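Local coordinates for protein gamma-glutamyltranspeptidase (Streptomyces lincolnensis, PDB 6J3A) that probably acts as a gamma-glutamyltranspeptidase-like transferase, a homologue of LmbA within the N-terminal nucleophile (Ntn) hydrolase superfamily, at residues G13-T18 against A28-G33; P62-L65 against E71-V74; L65-G70 against R120-K125; A114-L119 against E210-V215; Y133-A138 against A190-L195. One frame throughout, in Å; residues are numbered along the deposited sequence.

Contact 1 of 5, residues G13-T18 against A28-G33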
# COMPACT_ATOMS: atom_id res chain seq x y z
N GLY A 13 -7.51 6.60 10.78
CA GLY A 13 -6.47 7.51 10.33
C GLY A 13 -5.94 7.15 8.96
O GLY A 13 -6.04 6.00 8.55
N MET A 14 -5.38 8.13 8.25
CA MET A 14 -4.82 7.90 6.92
C MET A 14 -3.54 8.71 6.72
O MET A 14 -3.48 9.87 7.12
CB MET A 14 -5.82 8.25 5.82
CG MET A 14 -6.99 7.28 5.66
SD MET A 14 -6.53 5.66 5.01
CE MET A 14 -8.02 4.75 5.39
N VAL A 15 -2.54 8.07 6.11
CA VAL A 15 -1.27 8.73 5.77
C VAL A 15 -0.88 8.45 4.32
O VAL A 15 -1.04 7.34 3.84
CB VAL A 15 -0.14 8.29 6.72
CG1 VAL A 15 1.14 9.03 6.38
CG2 VAL A 15 -0.51 8.53 8.18
N SER A 16 -0.36 9.47 3.64
CA SER A 16 0.19 9.30 2.31
C SER A 16 1.50 10.08 2.16
O SER A 16 1.50 11.31 2.23
CB SER A 16 -0.82 9.74 1.26
OG SER A 16 -0.40 9.35 -0.02
N SER A 17 2.59 9.34 1.95
CA SER A 17 3.94 9.87 1.76
C SER A 17 4.50 9.49 0.41
O SER A 17 3.91 8.72 -0.35
CB SER A 17 4.91 9.32 2.81
OG SER A 17 4.73 9.97 4.04
N THR A 18 5.67 10.06 0.15
CA THR A 18 6.55 9.65 -0.94
C THR A 18 7.48 8.50 -0.55
O THR A 18 8.34 8.13 -1.36
CB THR A 18 7.41 10.84 -1.44
OG1 THR A 18 8.08 11.47 -0.34
CG2 THR A 18 6.56 11.86 -2.16
N ALA A 28 2.07 4.80 12.83
CA ALA A 28 2.41 4.28 14.16
C ALA A 28 2.08 5.29 15.28
O ALA A 28 1.62 4.91 16.34
CB ALA A 28 3.87 3.87 14.22
N VAL A 29 2.33 6.56 15.01
CA VAL A 29 2.02 7.62 15.96
C VAL A 29 0.52 7.74 16.18
O VAL A 29 0.07 7.93 17.32
CB VAL A 29 2.65 8.95 15.51
CG1 VAL A 29 2.16 10.13 16.35
CG2 VAL A 29 4.17 8.84 15.57
N LEU A 30 -0.26 7.63 15.11
CA LEU A 30 -1.71 7.63 15.24
C LEU A 30 -2.18 6.46 16.10
O LEU A 30 -2.94 6.65 17.04
CB LEU A 30 -2.40 7.62 13.88
CG LEU A 30 -2.14 8.83 12.98
CD1 LEU A 30 -2.95 8.72 11.70
CD2 LEU A 30 -2.46 10.15 13.68
N GLU A 31 -1.65 5.27 15.81
CA GLU A 31 -1.95 4.06 16.58
C GLU A 31 -1.63 4.17 18.08
O GLU A 31 -2.25 3.53 18.91
CB GLU A 31 -1.19 2.86 16.00
CG GLU A 31 -1.59 2.43 14.59
CD GLU A 31 -2.97 1.83 14.50
OE1 GLU A 31 -3.38 1.49 13.36
OE2 GLU A 31 -3.66 1.68 15.54
N ASP A 32 -0.64 5.00 18.38
CA ASP A 32 -0.19 5.26 19.74
C ASP A 32 -0.93 6.46 20.38
O ASP A 32 -0.52 6.97 21.43
CB ASP A 32 1.34 5.49 19.67
CG ASP A 32 2.07 5.08 20.94
OD1 ASP A 32 1.81 3.98 21.48
OD2 ASP A 32 2.93 5.87 21.39
N GLY A 33 -2.02 6.91 19.76
CA GLY A 33 -2.90 7.93 20.32
C GLY A 33 -2.55 9.36 19.96
O GLY A 33 -3.15 10.29 20.46

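Contact 2 of 5, residues P62-L65 against E71-V74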
# COMPACT_ATOMS: atom_id res chain seq x y z
N PRO A 62 6.98 24.17 3.67
CA PRO A 62 5.65 24.77 3.92
C PRO A 62 4.69 23.74 4.47
O PRO A 62 4.59 22.65 3.92
CB PRO A 62 5.18 25.23 2.53
CG PRO A 62 6.28 24.92 1.57
CD PRO A 62 7.22 23.96 2.23
N ILE A 63 3.97 24.07 5.54
CA ILE A 63 2.96 23.18 6.09
C ILE A 63 1.58 23.84 6.02
O ILE A 63 1.41 24.96 6.49
CB ILE A 63 3.27 22.79 7.55
CG1 ILE A 63 4.71 22.30 7.68
CG2 ILE A 63 2.29 21.72 8.03
CD1 ILE A 63 5.20 22.24 9.12
N LEU A 64 0.62 23.13 5.43
CA LEU A 64 -0.78 23.52 5.45
C LEU A 64 -1.51 22.69 6.48
O LEU A 64 -1.55 21.47 6.36
CB LEU A 64 -1.43 23.28 4.10
CG LEU A 64 -1.30 24.41 3.09
CD1 LEU A 64 -1.66 23.89 1.71
CD2 LEU A 64 -2.20 25.57 3.47
N LEU A 65 -2.11 23.34 7.46
CA LEU A 65 -2.85 22.63 8.49
C LEU A 65 -4.33 23.04 8.45
O LEU A 65 -4.67 24.18 8.13
CB LEU A 65 -2.24 22.85 9.88
CG LEU A 65 -1.85 24.25 10.36
CD1 LEU A 65 -1.83 24.29 11.89
CD2 LEU A 65 -0.50 24.71 9.82
N GLU A 71 -9.73 27.21 11.38
CA GLU A 71 -9.29 27.81 10.11
C GLU A 71 -8.09 27.11 9.48
O GLU A 71 -7.14 26.71 10.18
CB GLU A 71 -8.89 29.28 10.33
CG GLU A 71 -10.02 30.29 10.21
CD GLU A 71 -9.57 31.70 10.60
OE1 GLU A 71 -10.42 32.47 11.10
OE2 GLU A 71 -8.37 32.05 10.42
N VAL A 72 -8.13 27.00 8.15
CA VAL A 72 -6.98 26.57 7.37
C VAL A 72 -5.86 27.62 7.50
O VAL A 72 -6.06 28.80 7.24
CB VAL A 72 -7.34 26.31 5.89
CG1 VAL A 72 -6.10 25.95 5.06
CG2 VAL A 72 -8.31 25.15 5.79
N ARG A 73 -4.68 27.15 7.88
CA ARG A 73 -3.60 27.99 8.35
C ARG A 73 -2.30 27.45 7.74
O ARG A 73 -2.14 26.24 7.58
CB ARG A 73 -3.59 27.94 9.88
CG ARG A 73 -2.97 29.12 10.60
CD ARG A 73 -3.84 30.37 10.57
NE ARG A 73 -3.15 31.46 11.26
CZ ARG A 73 -3.11 32.74 10.88
NH1 ARG A 73 -3.73 33.17 9.78
NH2 ARG A 73 -2.41 33.61 11.61
N VAL A 74 -1.41 28.36 7.36
CA VAL A 74 -0.09 28.04 6.79
C VAL A 74 0.98 28.25 7.86
O VAL A 74 0.97 29.26 8.55
CB VAL A 74 0.26 28.94 5.58
CG1 VAL A 74 1.71 28.80 5.16
CG2 VAL A 74 -0.63 28.63 4.39

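Contact 3 of 5, residues L65-G70 against R120-K125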
# COMPACT_ATOMS: atom_id res chain seq x y z
N LEU A 65 -2.11 23.34 7.46
CA LEU A 65 -2.85 22.63 8.49
C LEU A 65 -4.33 23.04 8.45
O LEU A 65 -4.67 24.18 8.13
CB LEU A 65 -2.24 22.85 9.88
CG LEU A 65 -1.85 24.25 10.36
CD1 LEU A 65 -1.83 24.29 11.89
CD2 LEU A 65 -0.50 24.71 9.82
N ALA A 66 -5.20 22.08 8.76
CA ALA A 66 -6.64 22.29 8.79
C ALA A 66 -7.18 21.55 10.00
O ALA A 66 -7.74 20.46 9.84
CB ALA A 66 -7.28 21.77 7.52
N PRO A 67 -7.00 22.12 11.22
CA PRO A 67 -7.52 21.50 12.46
C PRO A 67 -9.04 21.31 12.40
O PRO A 67 -9.74 22.13 11.83
CB PRO A 67 -7.12 22.48 13.57
CG PRO A 67 -6.17 23.45 12.96
CD PRO A 67 -6.46 23.47 11.48
N ALA A 68 -9.53 20.22 12.99
CA ALA A 68 -10.93 19.80 12.85
C ALA A 68 -11.93 20.96 12.85
O ALA A 68 -12.63 21.19 11.85
CB ALA A 68 -11.29 18.80 13.95
N GLY A 69 -11.95 21.72 13.94
CA GLY A 69 -12.90 22.81 14.08
C GLY A 69 -12.61 24.05 13.23
O GLY A 69 -13.47 24.52 12.49
N GLY A 70 -11.38 24.55 13.32
CA GLY A 70 -11.06 25.91 12.89
C GLY A 70 -10.54 26.16 11.47
O GLY A 70 -10.85 25.43 10.52
N ARG A 120 4.67 21.87 19.03
CA ARG A 120 4.41 22.63 20.25
C ARG A 120 2.97 23.14 20.33
O ARG A 120 2.34 23.06 21.39
CB ARG A 120 5.38 23.81 20.35
CG ARG A 120 5.32 24.55 21.68
CD ARG A 120 5.96 25.92 21.60
NE ARG A 120 5.25 26.78 20.65
CZ ARG A 120 5.45 28.09 20.50
NH1 ARG A 120 6.34 28.75 21.24
NH2 ARG A 120 4.74 28.76 19.59
N ASP A 121 2.48 23.68 19.21
CA ASP A 121 1.16 24.31 19.16
C ASP A 121 0.02 23.32 18.92
O ASP A 121 -1.03 23.42 19.57
CB ASP A 121 1.12 25.41 18.09
CG ASP A 121 1.97 26.63 18.46
OD1 ASP A 121 2.51 26.68 19.58
OD2 ASP A 121 2.09 27.54 17.63
N HIS A 122 0.21 22.37 18.00
CA HIS A 122 -0.87 21.47 17.56
C HIS A 122 -0.71 19.98 17.86
O HIS A 122 -1.63 19.20 17.65
CB HIS A 122 -1.09 21.67 16.06
CG HIS A 122 -1.41 23.08 15.70
ND1 HIS A 122 -2.70 23.57 15.72
CD2 HIS A 122 -0.61 24.11 15.35
CE1 HIS A 122 -2.67 24.85 15.38
NE2 HIS A 122 -1.42 25.20 15.15
N GLY A 123 0.46 19.59 18.37
CA GLY A 123 0.71 18.21 18.75
C GLY A 123 0.40 17.94 20.21
O GLY A 123 0.14 18.86 20.99
N THR A 124 0.48 16.67 20.57
CA THR A 124 0.23 16.16 21.92
C THR A 124 1.36 15.31 22.52
O THR A 124 1.36 15.06 23.74
CB THR A 124 -1.05 15.30 21.94
OG1 THR A 124 -0.87 14.14 21.11
CG2 THR A 124 -2.23 16.11 21.42
N LYS A 125 2.30 14.87 21.68
CA LYS A 125 3.38 13.97 22.09
C LYS A 125 4.71 14.70 22.31
O LYS A 125 4.93 15.76 21.72
CB LYS A 125 3.57 12.87 21.04
CG LYS A 125 2.36 11.97 20.90
CD LYS A 125 2.67 10.65 20.21
CE LYS A 125 2.80 9.50 21.20
NZ LYS A 125 1.46 9.10 21.74

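Contact 4 of 5, residues A114-L119 against E210-V215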
# COMPACT_ATOMS: atom_id res chain seq x y z
N ALA A 114 10.00 24.95 12.10
CA ALA A 114 8.63 24.73 11.66
C ALA A 114 8.00 23.48 12.27
O ALA A 114 6.89 23.54 12.78
CB ALA A 114 8.57 24.65 10.14
N TRP A 115 8.71 22.35 12.22
CA TRP A 115 8.20 21.11 12.82
C TRP A 115 8.11 21.21 14.34
O TRP A 115 7.25 20.58 14.96
CB TRP A 115 9.08 19.91 12.43
CG TRP A 115 9.03 19.55 10.97
CD1 TRP A 115 10.08 19.52 10.09
CD2 TRP A 115 7.87 19.17 10.23
NE1 TRP A 115 9.64 19.14 8.84
CE2 TRP A 115 8.29 18.92 8.90
CE3 TRP A 115 6.52 19.00 10.55
CZ2 TRP A 115 7.41 18.52 7.90
CZ3 TRP A 115 5.64 18.60 9.56
CH2 TRP A 115 6.09 18.37 8.24
N MET A 116 9.01 21.98 14.94
CA MET A 116 8.99 22.21 16.38
C MET A 116 7.78 23.04 16.74
O MET A 116 7.13 22.77 17.75
CB MET A 116 10.26 22.92 16.86
CG MET A 116 11.52 22.07 16.92
SD MET A 116 11.32 20.44 17.65
CE MET A 116 11.07 19.48 16.16
N LEU A 117 7.48 24.05 15.93
CA LEU A 117 6.30 24.89 16.16
C LEU A 117 5.03 24.07 16.06
O LEU A 117 4.15 24.17 16.92
CB LEU A 117 6.22 26.06 15.17
CG LEU A 117 6.56 27.47 15.67
CD1 LEU A 117 6.17 28.48 14.61
CD2 LEU A 117 5.88 27.86 16.98
N LEU A 118 4.95 23.26 15.01
CA LEU A 118 3.80 22.38 14.80
C LEU A 118 3.58 21.47 16.01
O LEU A 118 2.50 21.43 16.58
CB LEU A 118 3.99 21.54 13.54
CG LEU A 118 2.71 20.84 13.05
CD1 LEU A 118 1.65 21.81 12.55
CD2 LEU A 118 3.05 19.86 11.95
N LEU A 119 4.63 20.77 16.41
CA LEU A 119 4.58 19.91 17.58
C LEU A 119 4.14 20.68 18.83
O LEU A 119 3.30 20.20 19.58
CB LEU A 119 5.93 19.23 17.81
CG LEU A 119 5.98 17.99 18.71
CD1 LEU A 119 5.06 16.89 18.21
CD2 LEU A 119 7.40 17.45 18.82
N GLU A 210 10.54 23.94 22.93
CA GLU A 210 11.08 25.31 22.90
C GLU A 210 12.59 25.35 23.17
O GLU A 210 13.31 26.10 22.51
CB GLU A 210 10.33 26.19 23.92
CG GLU A 210 10.49 27.69 23.69
CD GLU A 210 9.86 28.17 22.40
OE1 GLU A 210 8.72 27.78 22.09
OE2 GLU A 210 10.53 28.95 21.68
N ALA A 211 13.05 24.54 24.12
CA ALA A 211 14.50 24.37 24.37
C ALA A 211 15.23 23.78 23.17
O ALA A 211 16.33 24.20 22.84
CB ALA A 211 14.74 23.51 25.59
N ALA A 212 14.59 22.81 22.51
CA ALA A 212 15.11 22.23 21.26
C ALA A 212 15.20 23.25 20.12
O ALA A 212 16.12 23.18 19.30
CB ALA A 212 14.24 21.06 20.84
N ARG A 213 14.25 24.17 20.07
CA ARG A 213 14.30 25.24 19.07
C ARG A 213 15.57 26.08 19.25
O ARG A 213 16.20 26.46 18.28
CB ARG A 213 13.07 26.14 19.17
CG ARG A 213 11.76 25.44 18.89
CD ARG A 213 10.61 26.42 19.06
NE ARG A 213 10.58 27.39 17.98
CZ ARG A 213 9.89 28.53 17.99
NH1 ARG A 213 9.15 28.88 19.04
NH2 ARG A 213 9.95 29.34 16.94
N GLU A 214 15.92 26.34 20.51
CA GLU A 214 17.11 27.10 20.86
C GLU A 214 18.42 26.35 20.66
O GLU A 214 19.45 26.97 20.38
CB GLU A 214 17.01 27.61 22.30
CG GLU A 214 15.89 28.61 22.50
CD GLU A 214 16.01 29.86 21.63
OE1 GLU A 214 14.95 30.40 21.24
OE2 GLU A 214 17.15 30.29 21.32
N VAL A 215 18.40 25.03 20.82
CA VAL A 215 19.56 24.20 20.50
C VAL A 215 19.88 24.25 19.00
O VAL A 215 21.05 24.36 18.62
CB VAL A 215 19.35 22.75 20.97
CG1 VAL A 215 20.44 21.82 20.44
CG2 VAL A 215 19.33 22.71 22.49

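Contact 5 of 5, residues Y133-A138 against A190-L195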
# COMPACT_ATOMS: atom_id res chain seq x y z
N TYR A 133 11.51 7.17 15.72
CA TYR A 133 11.44 6.39 14.49
C TYR A 133 12.62 6.67 13.59
O TYR A 133 13.32 5.75 13.18
CB TYR A 133 10.13 6.68 13.74
CG TYR A 133 8.92 6.33 14.57
CD1 TYR A 133 8.53 5.00 14.74
CD2 TYR A 133 8.21 7.31 15.25
CE1 TYR A 133 7.44 4.67 15.53
CE2 TYR A 133 7.12 6.99 16.04
CZ TYR A 133 6.74 5.66 16.18
OH TYR A 133 5.66 5.33 16.96
N ALA A 134 12.86 7.95 13.32
CA ALA A 134 14.01 8.42 12.53
C ALA A 134 15.37 8.04 13.13
O ALA A 134 16.26 7.61 12.41
CB ALA A 134 13.94 9.92 12.33
N VAL A 135 15.50 8.21 14.45
CA VAL A 135 16.70 7.81 15.20
C VAL A 135 17.03 6.33 14.97
O VAL A 135 18.18 5.97 14.71
CB VAL A 135 16.53 8.02 16.72
CG1 VAL A 135 17.72 7.46 17.50
CG2 VAL A 135 16.38 9.50 17.06
N GLY A 136 16.02 5.48 15.12
CA GLY A 136 16.15 4.04 14.89
C GLY A 136 16.63 3.69 13.49
O GLY A 136 17.55 2.89 13.33
N TYR A 137 16.03 4.30 12.47
CA TYR A 137 16.46 4.06 11.09
C TYR A 137 17.81 4.69 10.78
O TYR A 137 18.54 4.21 9.91
CB TYR A 137 15.41 4.55 10.10
CG TYR A 137 14.14 3.73 10.14
CD1 TYR A 137 14.16 2.36 9.83
CD2 TYR A 137 12.92 4.30 10.49
CE1 TYR A 137 13.01 1.59 9.87
CE2 TYR A 137 11.76 3.53 10.54
CZ TYR A 137 11.81 2.18 10.22
OH TYR A 137 10.67 1.41 10.26
N ALA A 138 18.15 5.75 11.50
CA ALA A 138 19.43 6.40 11.33
C ALA A 138 20.56 5.54 11.88
O ALA A 138 21.53 5.28 11.17
CB ALA A 138 19.43 7.75 12.00
N ALA A 190 23.21 10.27 16.36
CA ALA A 190 23.86 10.89 17.55
C ALA A 190 23.39 12.33 17.82
O ALA A 190 23.23 12.76 18.99
CB ALA A 190 25.37 10.86 17.40
N THR A 191 23.15 13.06 16.73
CA THR A 191 22.73 14.46 16.77
C THR A 191 21.35 14.64 17.42
O THR A 191 21.17 15.55 18.24
CB THR A 191 22.73 15.07 15.35
OG1 THR A 191 24.04 14.95 14.79
CG2 THR A 191 22.33 16.56 15.37
N TRP A 192 20.38 13.81 17.03
CA TRP A 192 19.05 13.87 17.67
C TRP A 192 19.10 13.36 19.11
O TRP A 192 18.40 13.87 19.98
CB TRP A 192 17.97 13.09 16.88
CG TRP A 192 17.72 13.55 15.46
CD1 TRP A 192 17.42 12.74 14.40
CD2 TRP A 192 17.72 14.89 14.95
NE1 TRP A 192 17.24 13.50 13.26
CE2 TRP A 192 17.43 14.81 13.57
CE3 TRP A 192 17.97 16.15 15.52
CZ2 TRP A 192 17.37 15.94 12.76
CZ3 TRP A 192 17.90 17.26 14.72
CH2 TRP A 192 17.60 17.15 13.35
N LYS A 193 19.93 12.36 19.36
CA LYS A 193 20.08 11.84 20.71
C LYS A 193 20.60 12.91 21.66
O LYS A 193 20.07 13.09 22.75
CB LYS A 193 21.00 10.63 20.74
CG LYS A 193 20.33 9.34 20.29
CD LYS A 193 21.19 8.17 20.70
CE LYS A 193 20.75 6.86 20.07
NZ LYS A 193 21.88 5.90 20.19
N ARG A 194 21.64 13.62 21.23
CA ARG A 194 22.19 14.70 22.03
C ARG A 194 21.14 15.79 22.24
O ARG A 194 20.90 16.22 23.38
CB ARG A 194 23.44 15.28 21.37
CG ARG A 194 24.16 16.27 22.28
CD ARG A 194 25.42 16.85 21.66
NE ARG A 194 25.86 18.05 22.39
CZ ARG A 194 26.93 18.78 22.08
NH1 ARG A 194 27.70 18.45 21.04
NH2 ARG A 194 27.23 19.85 22.81
N LEU A 195 20.53 16.22 21.14
CA LEU A 195 19.42 17.17 21.17
C LEU A 195 18.44 16.79 22.28
O LEU A 195 18.18 17.59 23.18
CB LEU A 195 18.69 17.19 19.82
CG LEU A 195 17.74 18.35 19.53
CD1 LEU A 195 17.42 18.41 18.04
CD2 LEU A 195 16.44 18.24 20.30

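Contact 1 of 5, residues G13-T18 against A28-G33
G13 in strand 13-17 comes within 6.8 Å, CA to CA, of L30 in the last turn of helix 20-31. The chain runs along the strand, turns, and returns as the helix, so that one end of each element meets while T18 lies far off. L30 carries most of the contact from the helix side. With its CG beside the backbone N (chi1 -63°), L30 brings CD1 up to the strand backbone, 4.0 Å from G13 CA. Glycine suits the place: a beta carbon on G13 would point at the helix and collide with that methyl. V15, two residues on, turns its side chain to the helix and brings CG2 to 4.3 Å from L30 CD1, a looser touch between branched aliphatic groups. This is a helix laid on a beta sheet, consistent with the layered alpha-beta-beta-alpha architecture of Ntn hydrolases. V426 and D428 of strand 424-428 and A39 of helix 36-50 also touch L30, so its surroundings are largely but not wholly apolar. Just beyond it the helix is closed by a Schellman motif, in which G33, with positive phi, gives its N to L30 O at 2.9 Å. M14 faces away from the helix and packs on V592 of strand 590-594.

Contact 2 of 5, residues P62-L65 against E71-V74
R73 O receives the backbone N of L65 at 2.9 Å, in a bond that is almost straight (174° at the hydrogen). The return bond, from R73 N to L65 O, measures 3.0 Å, making L65 and R73 an antiparallel hydrogen-bonded pair in the beta hairpin of strands 61-66 and 73-77. Their neighbours L64 and V74 form the adjoining non-hydrogen-bonded pair, where V74 CA offers a C-H contact to I63 O. On this side L64 extends CD2 over the partner strand to V74 CG2, 3.6 Å away, and more loosely to V72 CG1. Branched aliphatic side chains suit this face, where P260 of strand 256-265 packs on both valines. I63 and L65 use the opposite face, toward W115 and H122 of helix 111-122. R73 lies alongside L65, pointing the same way: its CB is 4.1 Å from L65 CG, while the chain, bent at chi2, leads its guanidinium away from L65; R73 is partly exposed, which suits a charged end. L65 holds CG between its own backbone N and carbonyl carbon (chi1 47°), a tight setting that brings L65 CD2 to 3.2 Å from R73 O.

Contact 3 of 5, residues L65-G70 against R120-K125
P67 and H122 are the closest backbone neighbours here, their CA atoms 8.4 Å apart, where strand 61-66 runs out into a turn and H122 lies toward the C-terminal part of helix 111-122. Side chains alone span that distance, and the imidazole of H122 does most of the work. Its CG stands beside the backbone N (chi1 -57°), which swings the ring out toward the strand. L65 then lays its CD1 methyl over one ring face in a CH-pi contact, 3.6 Å from the centroid and 17° off the normal. The methyl is displaced toward the rim, nearest to H122 NE2 at 3.4 Å. P67 approaches obliquely, with CG 4.4 Å from H122 ND1, a looser touch at the partly exposed border. A flat ring suits the place, since its face accepts the leucine methyl. With an alanine here, the L65 methyl would probably lose its aromatic cover and a gap would open between strand end and helix. Just before H122, R120 NE meets D121 OD1 at 2.9 Å, a salt bridge between consecutive residues; D121 also bonds to Y257 and R120 to E210 of helix 205-217. On the strand side, Y37 of helix 36-50 packs on both L65 and P67, and L75 of strand 73-77 touches L65, so the contact joins the hairpin to helices 36-50 and 111-122.

Contact 4 of 5, residues A114-L119 against E210-V215
The apolar part of this contact rests on M116 and R213, which pass each other in opposite directions, M116 CB lying 3.6 Å from R213 CG. The methionine bends at chi2 and chi3, and its SD grazes A212 CB at 4.4 Å. The short segments 114-119 and 210-215 run antiparallel, 173° between directions, with axes 9.7 Å apart; a small alanine leaves the methionine sulfur space to lie beside it. A second kind of contact is aliphatic against planar: L117 sets CD2 over one face of the R213 guanidinium, toward its rim, 4.0 Å from R213 NH1. The bend at chi3 (72°) turns the arginine's end across the leucine. Charge supplies the third. R213 NH1 forms a salt bridge to E210 OE2 at 3.0 Å, one turn back, while R213 NE pairs with D113 of the facing helix; R120 also binds E210, so two arginines share one carboxylate. A leucine here in place of R213 would probably leave D113 without its mate and E210 with R120 as its remaining arginine. Around the pair, helix 186-200 backs A212 through L195 and V199, helix 36-50 receives M116 on F45, and W115 packs on V61 and I63 of strand 61-66.

Contact 5 of 5, residues Y133-A138 against A190-L195
V135 reaches both W192 and K193 with its two branches where helix 127-140 meets helix 186-200, a helix-against-helix contact consistent with a helical layer of the Ntn-hydrolase fold. The backbones come within 7.0 Å, measured from V135 CA to W192 CA. The valine's CG2 belongs to the packed side: it meets W192 CB at 3.9 Å and comes to the indole at its edge, near the ring plane. W192 is buried, and F45 of helix 36-50 stands edge-to-face to it, with L131 of its partner helix and P57 also against it. A large aromatic suits this inner corner, where several elements of the fold come together around one ring. Beside V135, A134 packs on F45 and V49 of helix 36-50. The outer side is different. There V135 CG1, anti to the backbone N (chi1 174°), meets only a methylene of the exposed K193, and R194 makes a cation-pi contact with F220. On the far side of helix 127-140, Y133 and Y137 pack on helix 20-31, and Y137 OH bonds to the guanidinium of R617 of the second subunit. A lysine fits the rim because its aliphatic chain can pack while its charge finds a mate: extended beyond CG, it carries NZ to E139 OE2 in a salt bridge. On the way, K193 CE lies 4.0 Å from V135 CG1.

How the contacts relate
Contacts 2 and 3 share L65 and strand 61-66, their centres about 10 Å apart, so the hairpin is joined directly to helix 111-122. The earlier part of the same helix serves contact 4, centred about 15 Å from contact 3, to which it is tied by the R120-E210 salt bridge. Contact 5 is nested within the chain loop closed by contact 4 and touches it through L195 against A212. Contact 1 comes first in the chain, meeting contact 3 through a D32-K125 salt bridge and contact 5 through V29 against Y133. The set thus joins sheet strands to the helices packed beside them, with contacts 1 and 5 at the second subunit.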